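Local coordinates for Sn-glycerol-3-phosphate ABC transporter substrate-binding protein UspB (Mycobacterium tuberculosis, PDB 4MFI) that binds glycerophosphocholine as the substrate-binding subunit of an ABC transporter and probably delivers it for uptake into the cell, at residues G168-G173 against D181-E186; K161-Q166 against I265-V270; Q175-F180 against W215-A220; G238-N243 against K248-V253. All coordinates share one frame; numbering follows the deposited sequence.

Four contacts surround helix 177-191 in one half of the molecule and illustrate how chemistry follows depth. Contacts 1 and 3 both draw on this helix directly, contact 1 through its second turn and contact 3 through its start. Contact 2 is buried and almost wholly apolar, with small residues set against an indole. Contact 1 lies at the surface, where an indole has a leucine over one face and an arginine near its outer end. Contacts 3 and 4 are partly buried and set aromatic rings beside polar groups; contact 4 alone has a hydrogen bond between its two segments. Contacts 1 and 2 share an interface, their centres about 9 Å apart, while contacts 2 and 4 do not touch.

Contact 1 (G168-G173 against D181-E186)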
# COMPACT_ATOMS: atom_id res chain seq x y z
N GLY A 168 -1.72 23.94 21.51
CA GLY A 168 -0.75 24.97 21.16
C GLY A 168 0.26 24.56 20.10
O GLY A 168 1.37 25.10 20.03
N LEU A 169 -0.12 23.62 19.25
CA LEU A 169 0.76 23.10 18.22
C LEU A 169 0.68 23.93 16.95
O LEU A 169 -0.36 24.54 16.66
CB LEU A 169 0.41 21.65 17.92
CG LEU A 169 0.41 20.71 19.13
CD1 LEU A 169 0.04 19.29 18.69
CD2 LEU A 169 1.76 20.72 19.85
N PRO A 170 1.77 23.96 16.17
CA PRO A 170 1.68 24.59 14.84
C PRO A 170 0.76 23.77 13.94
O PRO A 170 0.60 22.56 14.17
CB PRO A 170 3.12 24.54 14.33
CG PRO A 170 3.72 23.35 15.03
CD PRO A 170 3.09 23.34 16.40
N ASP A 171 0.16 24.41 12.94
CA ASP A 171 -0.80 23.72 12.07
C ASP A 171 -0.07 22.92 10.99
O ASP A 171 -0.01 23.31 9.82
CB ASP A 171 -1.78 24.72 11.44
CG ASP A 171 -2.85 24.03 10.62
OD1 ASP A 171 -3.08 22.82 10.81
OD2 ASP A 171 -3.48 24.72 9.79
N ARG A 172 0.46 21.77 11.41
CA ARG A 172 1.19 20.87 10.53
C ARG A 172 1.33 19.53 11.23
O ARG A 172 1.19 19.44 12.45
CB ARG A 172 2.59 21.42 10.22
CG ARG A 172 3.42 21.72 11.47
CD ARG A 172 4.89 21.83 11.10
NE ARG A 172 5.74 22.25 12.21
CZ ARG A 172 6.26 21.42 13.11
NH1 ARG A 172 5.98 20.12 13.06
NH2 ARG A 172 7.05 21.89 14.07
N GLY A 173 1.64 18.49 10.46
CA GLY A 173 2.03 17.24 11.08
C GLY A 173 3.40 17.38 11.70
O GLY A 173 4.11 18.38 11.49
N ASP A 181 6.22 12.53 19.63
CA ASP A 181 6.23 11.91 20.95
C ASP A 181 6.28 12.96 22.06
O ASP A 181 5.70 12.78 23.14
CB ASP A 181 7.40 10.93 21.04
CG ASP A 181 7.46 10.24 22.38
OD1 ASP A 181 6.63 9.34 22.61
OD2 ASP A 181 8.34 10.60 23.19
N GLU A 182 6.94 14.08 21.79
CA GLU A 182 6.94 15.21 22.72
C GLU A 182 5.56 15.86 22.79
O GLU A 182 5.10 16.21 23.88
CB GLU A 182 8.02 16.22 22.30
CG GLU A 182 8.30 17.30 23.31
CD GLU A 182 8.89 16.76 24.59
OE1 GLU A 182 8.56 17.32 25.66
OE2 GLU A 182 9.67 15.79 24.53
N TRP A 183 4.89 15.99 21.64
CA TRP A 183 3.53 16.55 21.59
C TRP A 183 2.48 15.68 22.27
O TRP A 183 1.46 16.18 22.75
CB TRP A 183 3.09 16.72 20.13
CG TRP A 183 3.81 17.77 19.34
CD1 TRP A 183 4.77 18.65 19.78
CD2 TRP A 183 3.59 18.07 17.96
NE1 TRP A 183 5.17 19.46 18.74
CE2 TRP A 183 4.45 19.13 17.61
CE3 TRP A 183 2.75 17.53 16.98
CZ2 TRP A 183 4.49 19.67 16.33
CZ3 TRP A 183 2.78 18.08 15.70
CH2 TRP A 183 3.66 19.13 15.38
N GLY A 184 2.71 14.37 22.27
CA GLY A 184 1.70 13.40 22.67
C GLY A 184 1.00 13.67 23.99
O GLY A 184 -0.23 13.72 24.04
N PRO A 185 1.77 13.85 25.08
CA PRO A 185 1.14 14.06 26.39
C PRO A 185 0.28 15.32 26.45
O PRO A 185 -0.76 15.31 27.11
CB PRO A 185 2.34 14.17 27.33
CG PRO A 185 3.36 13.26 26.69
CD PRO A 185 3.21 13.54 25.22
N GLU A 186 0.67 16.39 25.76
CA GLU A 186 -0.17 17.58 25.73
C GLU A 186 -1.45 17.33 24.95
O GLU A 186 -2.53 17.75 25.36
CB GLU A 186 0.57 18.79 25.17
CG GLU A 186 -0.27 20.06 25.10
CD GLU A 186 -0.60 20.68 26.46
OE1 GLU A 186 -0.30 20.09 27.52
OE2 GLU A 186 -1.16 21.80 26.46
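Leu169 and Trp183 bring the loop 168-173 and the helical turn 181-186 closest, their CA atoms 7.9 Å apart. Nearly all of the contact is made by the indole of Trp183, which reaches out from the helix to the loop. Leu169 lays CD2 over one face, 3.5 Å from the centroid of the five-membered ring and 6° off its normal, a CH-pi contact; CD1, its other branch, rests 3.7 Å from CE3 of Trp183. Pro170 CD adds a contact 3.9 Å from Trp183 CZ2. At the far end of the ring Arg172 NH1 comes within 3.4 Å of Trp183 CH2, the guanidinium and indole planes inclined by 36°. Two anchors fix that guanidinium: Arg172 NH1 donates to Gly173 O at 3.0 Å, close to the guanidinium plane, and NH2 forms a salt bridge with Glu179. With CG between its backbone N and carbonyl carbon (chi1 56°), the Arg172 chain runs extended to NE, which carries the guanidinium out to the end of the indole. The carbonyl of Arg172 binds the indole N-H of Trp164. The arrangement is a helix-loop-helix junction: a Schellman motif at Gly168 ends helix 161-166, and the loop folds over a tryptophan of the next helix.

Contact 2 (K161-Q166 against I265-V270); sequences KAAWQQ and ILASAV
The indole of Trp164 meets Ser268 with its six-membered ring: Ser268 OG lies at the ring's edge, in its plane, and Ser268 CB sits obliquely 3.6 Å from Trp164 CH2. The carbonyl oxygen of Ala267 also approaches obliquely, 3.6 Å from CZ3 of Trp164. Other aromatic rings meet the indole too: Trp183 at nearly a right angle between planes and Tyr159 at about 35°. Its NE1 is hydrogen-bonded to Arg172 O. Trp164 has chi1 at -108°, far from a staggered value, and its six-membered ring reaches Ala267 and Ser268 although its first bond does not aim at them. Beside the indole, two methyl groups meet directly: Ala163 CB and Ala267 CB are 3.8 Å apart, both pointing across the contact. Such small side chains let the backbones come close, with the CA atoms of Ala163 and Ala267 6.2 Å apart. Ser268 brings a hydroxyl into this buried patch. Its OG, with chi1 at 64°, is placed between the backbone N and the carbonyl carbon and has hydrogen-bond partners in Ala197 O and His198 ND1, so the hydroxyl stays satisfied where it borders the indole. The contact sits where helix 161-166, directly following the long strand 144-160, lies beside the beginning of strand 268-272, which pairs antiparallel with that same long strand. Helix 177-191 adds Leu187 against Trp164 and Val191 against Ala267.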
# COMPACT_ATOMS: atom_id res chain seq x y z
N LYS A 161 -7.64 19.35 14.01
CA LYS A 161 -7.14 20.72 14.15
C LYS A 161 -7.58 21.39 15.45
O LYS A 161 -6.85 22.21 15.99
CB LYS A 161 -7.49 21.57 12.94
CG LYS A 161 -6.78 21.11 11.69
CD LYS A 161 -6.63 22.23 10.69
CE LYS A 161 -5.91 21.75 9.45
NZ LYS A 161 -5.62 22.88 8.53
N ALA A 162 -8.76 21.03 15.95
CA ALA A 162 -9.19 21.58 17.23
C ALA A 162 -8.28 21.11 18.36
O ALA A 162 -7.93 21.89 19.24
CB ALA A 162 -10.64 21.22 17.52
N ALA A 163 -7.89 19.84 18.33
CA ALA A 163 -6.98 19.31 19.33
C ALA A 163 -5.61 19.97 19.20
O ALA A 163 -5.00 20.36 20.20
CB ALA A 163 -6.85 17.78 19.20
N TRP A 164 -5.12 20.10 17.97
CA TRP A 164 -3.84 20.76 17.70
C TRP A 164 -3.84 22.18 18.27
O TRP A 164 -2.87 22.60 18.91
CB TRP A 164 -3.58 20.79 16.19
CG TRP A 164 -2.50 19.85 15.70
CD1 TRP A 164 -1.39 20.19 14.98
CD2 TRP A 164 -2.42 18.42 15.89
NE1 TRP A 164 -0.63 19.08 14.72
CE2 TRP A 164 -1.24 17.97 15.26
CE3 TRP A 164 -3.24 17.47 16.53
CZ2 TRP A 164 -0.85 16.63 15.25
CZ3 TRP A 164 -2.85 16.14 16.52
CH2 TRP A 164 -1.66 15.73 15.90
N GLN A 165 -4.93 22.91 18.03
CA GLN A 165 -5.04 24.29 18.50
C GLN A 165 -5.04 24.37 20.02
O GLN A 165 -4.35 25.21 20.60
CB GLN A 165 -6.30 24.94 17.93
CG GLN A 165 -6.22 25.23 16.45
CD GLN A 165 -7.52 25.81 15.92
OE1 GLN A 165 -8.34 26.34 16.68
NE2 GLN A 165 -7.72 25.71 14.61
N GLN A 166 -5.80 23.48 20.66
CA GLN A 166 -5.88 23.49 22.12
C GLN A 166 -4.54 23.13 22.75
O GLN A 166 -4.19 23.63 23.83
CB GLN A 166 -6.98 22.55 22.62
CG GLN A 166 -8.39 23.09 22.41
CD GLN A 166 -8.60 24.44 23.09
OE1 GLN A 166 -8.07 24.70 24.17
NE2 GLN A 166 -9.39 25.31 22.45
N ILE A 265 -12.50 10.16 18.60
CA ILE A 265 -11.90 9.41 19.69
C ILE A 265 -10.37 9.59 19.73
O ILE A 265 -9.76 9.60 20.81
CB ILE A 265 -12.23 7.90 19.58
CG1 ILE A 265 -13.75 7.69 19.50
CG2 ILE A 265 -11.64 7.12 20.75
CD1 ILE A 265 -14.53 8.35 20.62
N LEU A 266 -9.77 9.75 18.55
CA LEU A 266 -8.33 9.91 18.39
C LEU A 266 -8.01 11.28 17.84
O LEU A 266 -8.59 11.69 16.83
CB LEU A 266 -7.79 8.88 17.39
CG LEU A 266 -8.15 7.42 17.64
CD1 LEU A 266 -7.72 6.57 16.45
CD2 LEU A 266 -7.54 6.89 18.94
N ALA A 267 -7.06 11.99 18.46
CA ALA A 267 -6.66 13.30 17.92
C ALA A 267 -5.86 13.18 16.62
O ALA A 267 -5.74 14.15 15.87
CB ALA A 267 -5.86 14.09 18.95
N SER A 268 -5.29 12.01 16.39
CA SER A 268 -4.48 11.77 15.20
C SER A 268 -4.31 10.27 14.97
O SER A 268 -4.54 9.46 15.88
CB SER A 268 -3.10 12.44 15.33
OG SER A 268 -2.33 11.90 16.39
N ALA A 269 -3.90 9.92 13.76
CA ALA A 269 -3.75 8.52 13.37
C ALA A 269 -3.03 8.43 12.06
O ALA A 269 -3.19 9.29 11.20
CB ALA A 269 -5.13 7.86 13.24
N VAL A 270 -2.23 7.38 11.89
CA VAL A 270 -1.73 7.00 10.58
C VAL A 270 -2.65 5.94 9.99
O VAL A 270 -2.83 4.86 10.56
CB VAL A 270 -0.28 6.49 10.64
CG1 VAL A 270 0.17 5.98 9.27
CG2 VAL A 270 0.65 7.60 11.12

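Contact 3 (Q175-F180 against W215-A220)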
# COMPACT_ATOMS: atom_id res chain seq x y z
N GLN A 175 7.38 16.95 12.41
CA GLN A 175 8.58 16.91 11.58
C GLN A 175 9.36 15.62 11.78
O GLN A 175 10.10 15.19 10.90
CB GLN A 175 9.49 18.09 11.96
CG GLN A 175 9.05 19.44 11.41
CD GLN A 175 9.38 19.60 9.94
OE1 GLN A 175 9.98 18.71 9.33
NE2 GLN A 175 8.99 20.72 9.37
N SER A 176 9.22 15.04 12.97
CA SER A 176 9.85 13.77 13.28
C SER A 176 8.93 13.01 14.22
O SER A 176 8.10 13.62 14.91
CB SER A 176 11.22 13.97 13.95
OG SER A 176 11.10 14.58 15.23
N TRP A 177 9.09 11.70 14.29
CA TRP A 177 8.34 10.94 15.27
C TRP A 177 8.69 11.34 16.70
O TRP A 177 7.82 11.33 17.58
CB TRP A 177 8.50 9.44 15.02
CG TRP A 177 7.64 8.99 13.88
CD1 TRP A 177 8.04 8.66 12.61
CD2 TRP A 177 6.21 8.87 13.89
NE1 TRP A 177 6.95 8.33 11.84
CE2 TRP A 177 5.81 8.45 12.60
CE3 TRP A 177 5.24 9.07 14.87
CZ2 TRP A 177 4.48 8.22 12.27
CZ3 TRP A 177 3.91 8.85 14.54
CH2 TRP A 177 3.54 8.43 13.25
N SER A 178 9.94 11.74 16.93
CA SER A 178 10.33 12.18 18.26
C SER A 178 9.68 13.51 18.65
O SER A 178 9.30 13.69 19.81
CB SER A 178 11.86 12.23 18.40
OG SER A 178 12.37 10.91 18.37
N GLU A 179 9.50 14.42 17.69
CA GLU A 179 8.72 15.62 17.97
C GLU A 179 7.28 15.25 18.33
O GLU A 179 6.71 15.78 19.28
CB GLU A 179 8.72 16.59 16.80
CG GLU A 179 8.01 17.92 17.13
CD GLU A 179 7.79 18.82 15.93
OE1 GLU A 179 7.46 18.32 14.83
OE2 GLU A 179 7.93 20.06 16.09
N PHE A 180 6.70 14.32 17.57
CA PHE A 180 5.34 13.91 17.86
C PHE A 180 5.23 13.32 19.26
O PHE A 180 4.27 13.58 19.98
CB PHE A 180 4.78 12.92 16.85
CG PHE A 180 3.36 12.58 17.12
CD1 PHE A 180 2.39 13.57 17.03
CD2 PHE A 180 2.98 11.31 17.56
CE1 PHE A 180 1.06 13.32 17.34
CE2 PHE A 180 1.64 11.04 17.86
CZ PHE A 180 0.69 12.05 17.75
N TRP A 215 11.43 2.74 9.79
CA TRP A 215 12.42 3.30 8.88
C TRP A 215 12.94 4.67 9.34
O TRP A 215 14.13 4.96 9.22
CB TRP A 215 11.82 3.45 7.49
CG TRP A 215 11.58 2.17 6.75
CD1 TRP A 215 12.22 0.97 6.92
CD2 TRP A 215 10.62 1.97 5.71
NE1 TRP A 215 11.71 0.04 6.03
CE2 TRP A 215 10.73 0.63 5.28
CE3 TRP A 215 9.67 2.80 5.10
CZ2 TRP A 215 9.93 0.11 4.27
CZ3 TRP A 215 8.88 2.28 4.09
CH2 TRP A 215 9.02 0.95 3.69
N ALA A 216 12.04 5.53 9.83
CA ALA A 216 12.42 6.87 10.26
C ALA A 216 13.45 6.84 11.39
O ALA A 216 14.28 7.75 11.52
CB ALA A 216 11.19 7.66 10.69
N PHE A 217 13.38 5.79 12.20
CA PHE A 217 14.29 5.61 13.33
C PHE A 217 15.51 4.76 12.97
O PHE A 217 16.34 4.45 13.83
CB PHE A 217 13.54 4.99 14.52
CG PHE A 217 12.76 5.99 15.34
CD1 PHE A 217 13.41 7.03 15.99
CD2 PHE A 217 11.37 5.88 15.48
CE1 PHE A 217 12.71 7.94 16.77
CE2 PHE A 217 10.66 6.80 16.26
CZ PHE A 217 11.33 7.83 16.90
N GLY A 218 15.63 4.39 11.69
CA GLY A 218 16.77 3.62 11.22
C GLY A 218 16.59 2.12 11.32
O GLY A 218 17.53 1.37 11.07
N GLY A 219 15.39 1.68 11.71
CA GLY A 219 15.08 0.27 11.78
C GLY A 219 14.53 -0.28 10.48
O GLY A 219 14.31 0.45 9.51
N ALA A 220 14.31 -1.60 10.46
CA ALA A 220 13.63 -2.25 9.34
C ALA A 220 13.25 -3.64 9.80
O ALA A 220 13.87 -4.19 10.72
CB ALA A 220 14.56 -2.34 8.14
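Trp177, in the first turn of helix 177-191, packs against Ala216 and Phe217 at the C-terminal end of helix 211-216, where a Schellman motif with positive phi at Gly218 ends the helix. The contact therefore joins one helix start to one helix end. The apolar part is carried by two pairs. Ala216 CB lies at the edge of the Trp177 indole, near its plane, 3.8 Å from CD1. Phe217 reaches across to helix 177-191: its CE2 comes to 3.6 Å from Trp177 CB, and with CG beside the backbone N (chi1 -82°) the end of the ring, rather than its root, does the touching. Farther out, Trp177 CH2 packs on Val270 of strand 268-272, and Phe217 meets Phe240. The hydrogen bonds lie within 175-180 and shape the helix start. Ser176 is the N-cap residue, its OG accepting from Glu179 N at 2.9 Å. Glu179 turns its carboxylate back to the chain before the helix, so that OE1 receives the N-H of Gln175 at 2.8 Å in an almost straight bond of 173°. These bonds fix the turn from which Trp177 and Ser178 project. Between the segments the polar element is Ser178, whose OG sits in the plane of the Phe217 ring, at its edge, 3.4 Å from CE1.

Contact 4 (G238-N243 against K248-V253); sequences GNFYRN and KGYAAV
The side chains of Tyr241 and Val253 meet at a slant, Tyr241 OH lying 4.1 Å from Val253 CG2. Tyr241 leaves the helix on the side turned from the strand, yet its CG stands opposite the backbone N (chi1 163°) and the ring comes round to reach Val253. There its hydroxyl is hydrogen-bonded to Leu399 O, so the valine methyl borders a polar group already held. Phe240 and Tyr250 form a looser pair, with Phe240 CZ 4.3 Å from Tyr250 OH, which approaches the phenyl ring obliquely. Tyr250 turns its ring toward helix 177-191, where its hydroxyl bonds to Asp181. Lys248 runs beside that ring, its CD at the edge of the phenol and in its plane, and a bend at chi3 precedes NZ, which forms a salt bridge with the same Asp181. The two groups take one oxygen each of the Asp181 carboxylate, an arrangement that would probably favour its charged form. Where the segments come together, Lys248 N donates to Asn243 O at 2.9 Å and 157°, while Gly249 takes a positive phi in the turn toward the strand. The arrangement is the helix-to-strand half of a beta-alpha-beta crossover, enlarged by further elements: helix 232-245 leads into strand 251-254, which lies parallel to strand 198-201.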
# COMPACT_ATOMS: atom_id res chain seq x y z
N GLY A 238 10.51 -0.17 18.05
CA GLY A 238 9.50 -0.95 18.76
C GLY A 238 9.18 -0.37 20.13
O GLY A 238 8.02 -0.31 20.54
N ASN A 239 10.22 0.06 20.84
CA ASN A 239 10.03 0.67 22.15
C ASN A 239 9.40 2.06 22.08
O ASN A 239 8.64 2.43 22.97
CB ASN A 239 11.33 0.68 22.95
CG ASN A 239 11.63 -0.67 23.56
OD1 ASN A 239 12.66 -1.28 23.30
ND2 ASN A 239 10.70 -1.15 24.38
N PHE A 240 9.67 2.81 21.02
CA PHE A 240 8.97 4.07 20.79
C PHE A 240 7.46 3.83 20.74
O PHE A 240 6.67 4.51 21.39
CB PHE A 240 9.45 4.71 19.48
CG PHE A 240 8.59 5.83 19.00
CD1 PHE A 240 8.79 7.12 19.48
CD2 PHE A 240 7.59 5.62 18.06
CE1 PHE A 240 8.01 8.18 19.04
CE2 PHE A 240 6.79 6.68 17.62
CZ PHE A 240 7.01 7.95 18.12
N TYR A 241 7.08 2.83 19.95
CA TYR A 241 5.69 2.42 19.81
C TYR A 241 5.12 1.92 21.14
O TYR A 241 4.05 2.37 21.57
CB TYR A 241 5.62 1.35 18.71
CG TYR A 241 4.36 0.52 18.66
CD1 TYR A 241 4.35 -0.77 19.20
CD2 TYR A 241 3.20 0.99 18.05
CE1 TYR A 241 3.22 -1.55 19.13
CE2 TYR A 241 2.07 0.20 17.97
CZ TYR A 241 2.08 -1.07 18.52
OH TYR A 241 0.96 -1.86 18.46
N ARG A 242 5.82 1.02 21.81
CA ARG A 242 5.34 0.49 23.08
C ARG A 242 5.17 1.60 24.11
O ARG A 242 4.17 1.62 24.84
CB ARG A 242 6.27 -0.59 23.62
CG ARG A 242 5.74 -1.29 24.86
CD ARG A 242 6.69 -2.40 25.31
NE ARG A 242 6.15 -3.08 26.48
CZ ARG A 242 6.23 -2.58 27.71
NH1 ARG A 242 6.84 -1.42 27.91
NH2 ARG A 242 5.69 -3.24 28.73
N ASN A 243 6.14 2.51 24.19
CA ASN A 243 6.09 3.57 25.17
C ASN A 243 4.98 4.57 24.87
O ASN A 243 4.40 5.15 25.78
CB ASN A 243 7.43 4.29 25.28
CG ASN A 243 8.50 3.43 25.90
OD1 ASN A 243 8.20 2.44 26.58
ND2 ASN A 243 9.75 3.81 25.70
N LYS A 248 4.21 6.52 28.33
CA LYS A 248 3.65 7.87 28.27
C LYS A 248 2.12 7.79 28.16
O LYS A 248 1.39 8.54 28.81
CB LYS A 248 4.25 8.62 27.09
CG LYS A 248 5.78 8.57 27.10
CD LYS A 248 6.40 9.45 26.03
CE LYS A 248 6.15 10.93 26.30
NZ LYS A 248 7.11 11.81 25.56
N GLY A 249 1.65 6.87 27.33
CA GLY A 249 0.25 6.49 27.33
C GLY A 249 -0.69 7.32 26.47
O GLY A 249 -1.90 7.11 26.52
N TYR A 250 -0.14 8.23 25.67
CA TYR A 250 -0.98 9.11 24.86
C TYR A 250 -1.55 8.40 23.63
O TYR A 250 -2.39 8.96 22.92
CB TYR A 250 -0.20 10.37 24.43
CG TYR A 250 1.03 10.05 23.61
CD1 TYR A 250 0.92 9.78 22.24
CD2 TYR A 250 2.29 10.03 24.18
CE1 TYR A 250 2.04 9.47 21.47
CE2 TYR A 250 3.42 9.74 23.42
CZ TYR A 250 3.28 9.46 22.06
OH TYR A 250 4.38 9.16 21.28
N ALA A 251 -1.08 7.19 23.37
CA ALA A 251 -1.54 6.43 22.21
C ALA A 251 -2.29 5.16 22.62
O ALA A 251 -2.13 4.65 23.75
CB ALA A 251 -0.36 6.07 21.28
N ALA A 252 -3.10 4.66 21.70
CA ALA A 252 -3.88 3.45 21.90
C ALA A 252 -3.93 2.64 20.62
O ALA A 252 -3.75 3.18 19.53
CB ALA A 252 -5.29 3.82 22.32
N VAL A 253 -4.19 1.34 20.75
CA VAL A 253 -4.46 0.51 19.58
C VAL A 253 -5.93 0.68 19.23
O VAL A 253 -6.81 0.49 20.08
CB VAL A 253 -4.17 -0.96 19.87
CG1 VAL A 253 -4.51 -1.82 18.67
CG2 VAL A 253 -2.70 -1.13 20.23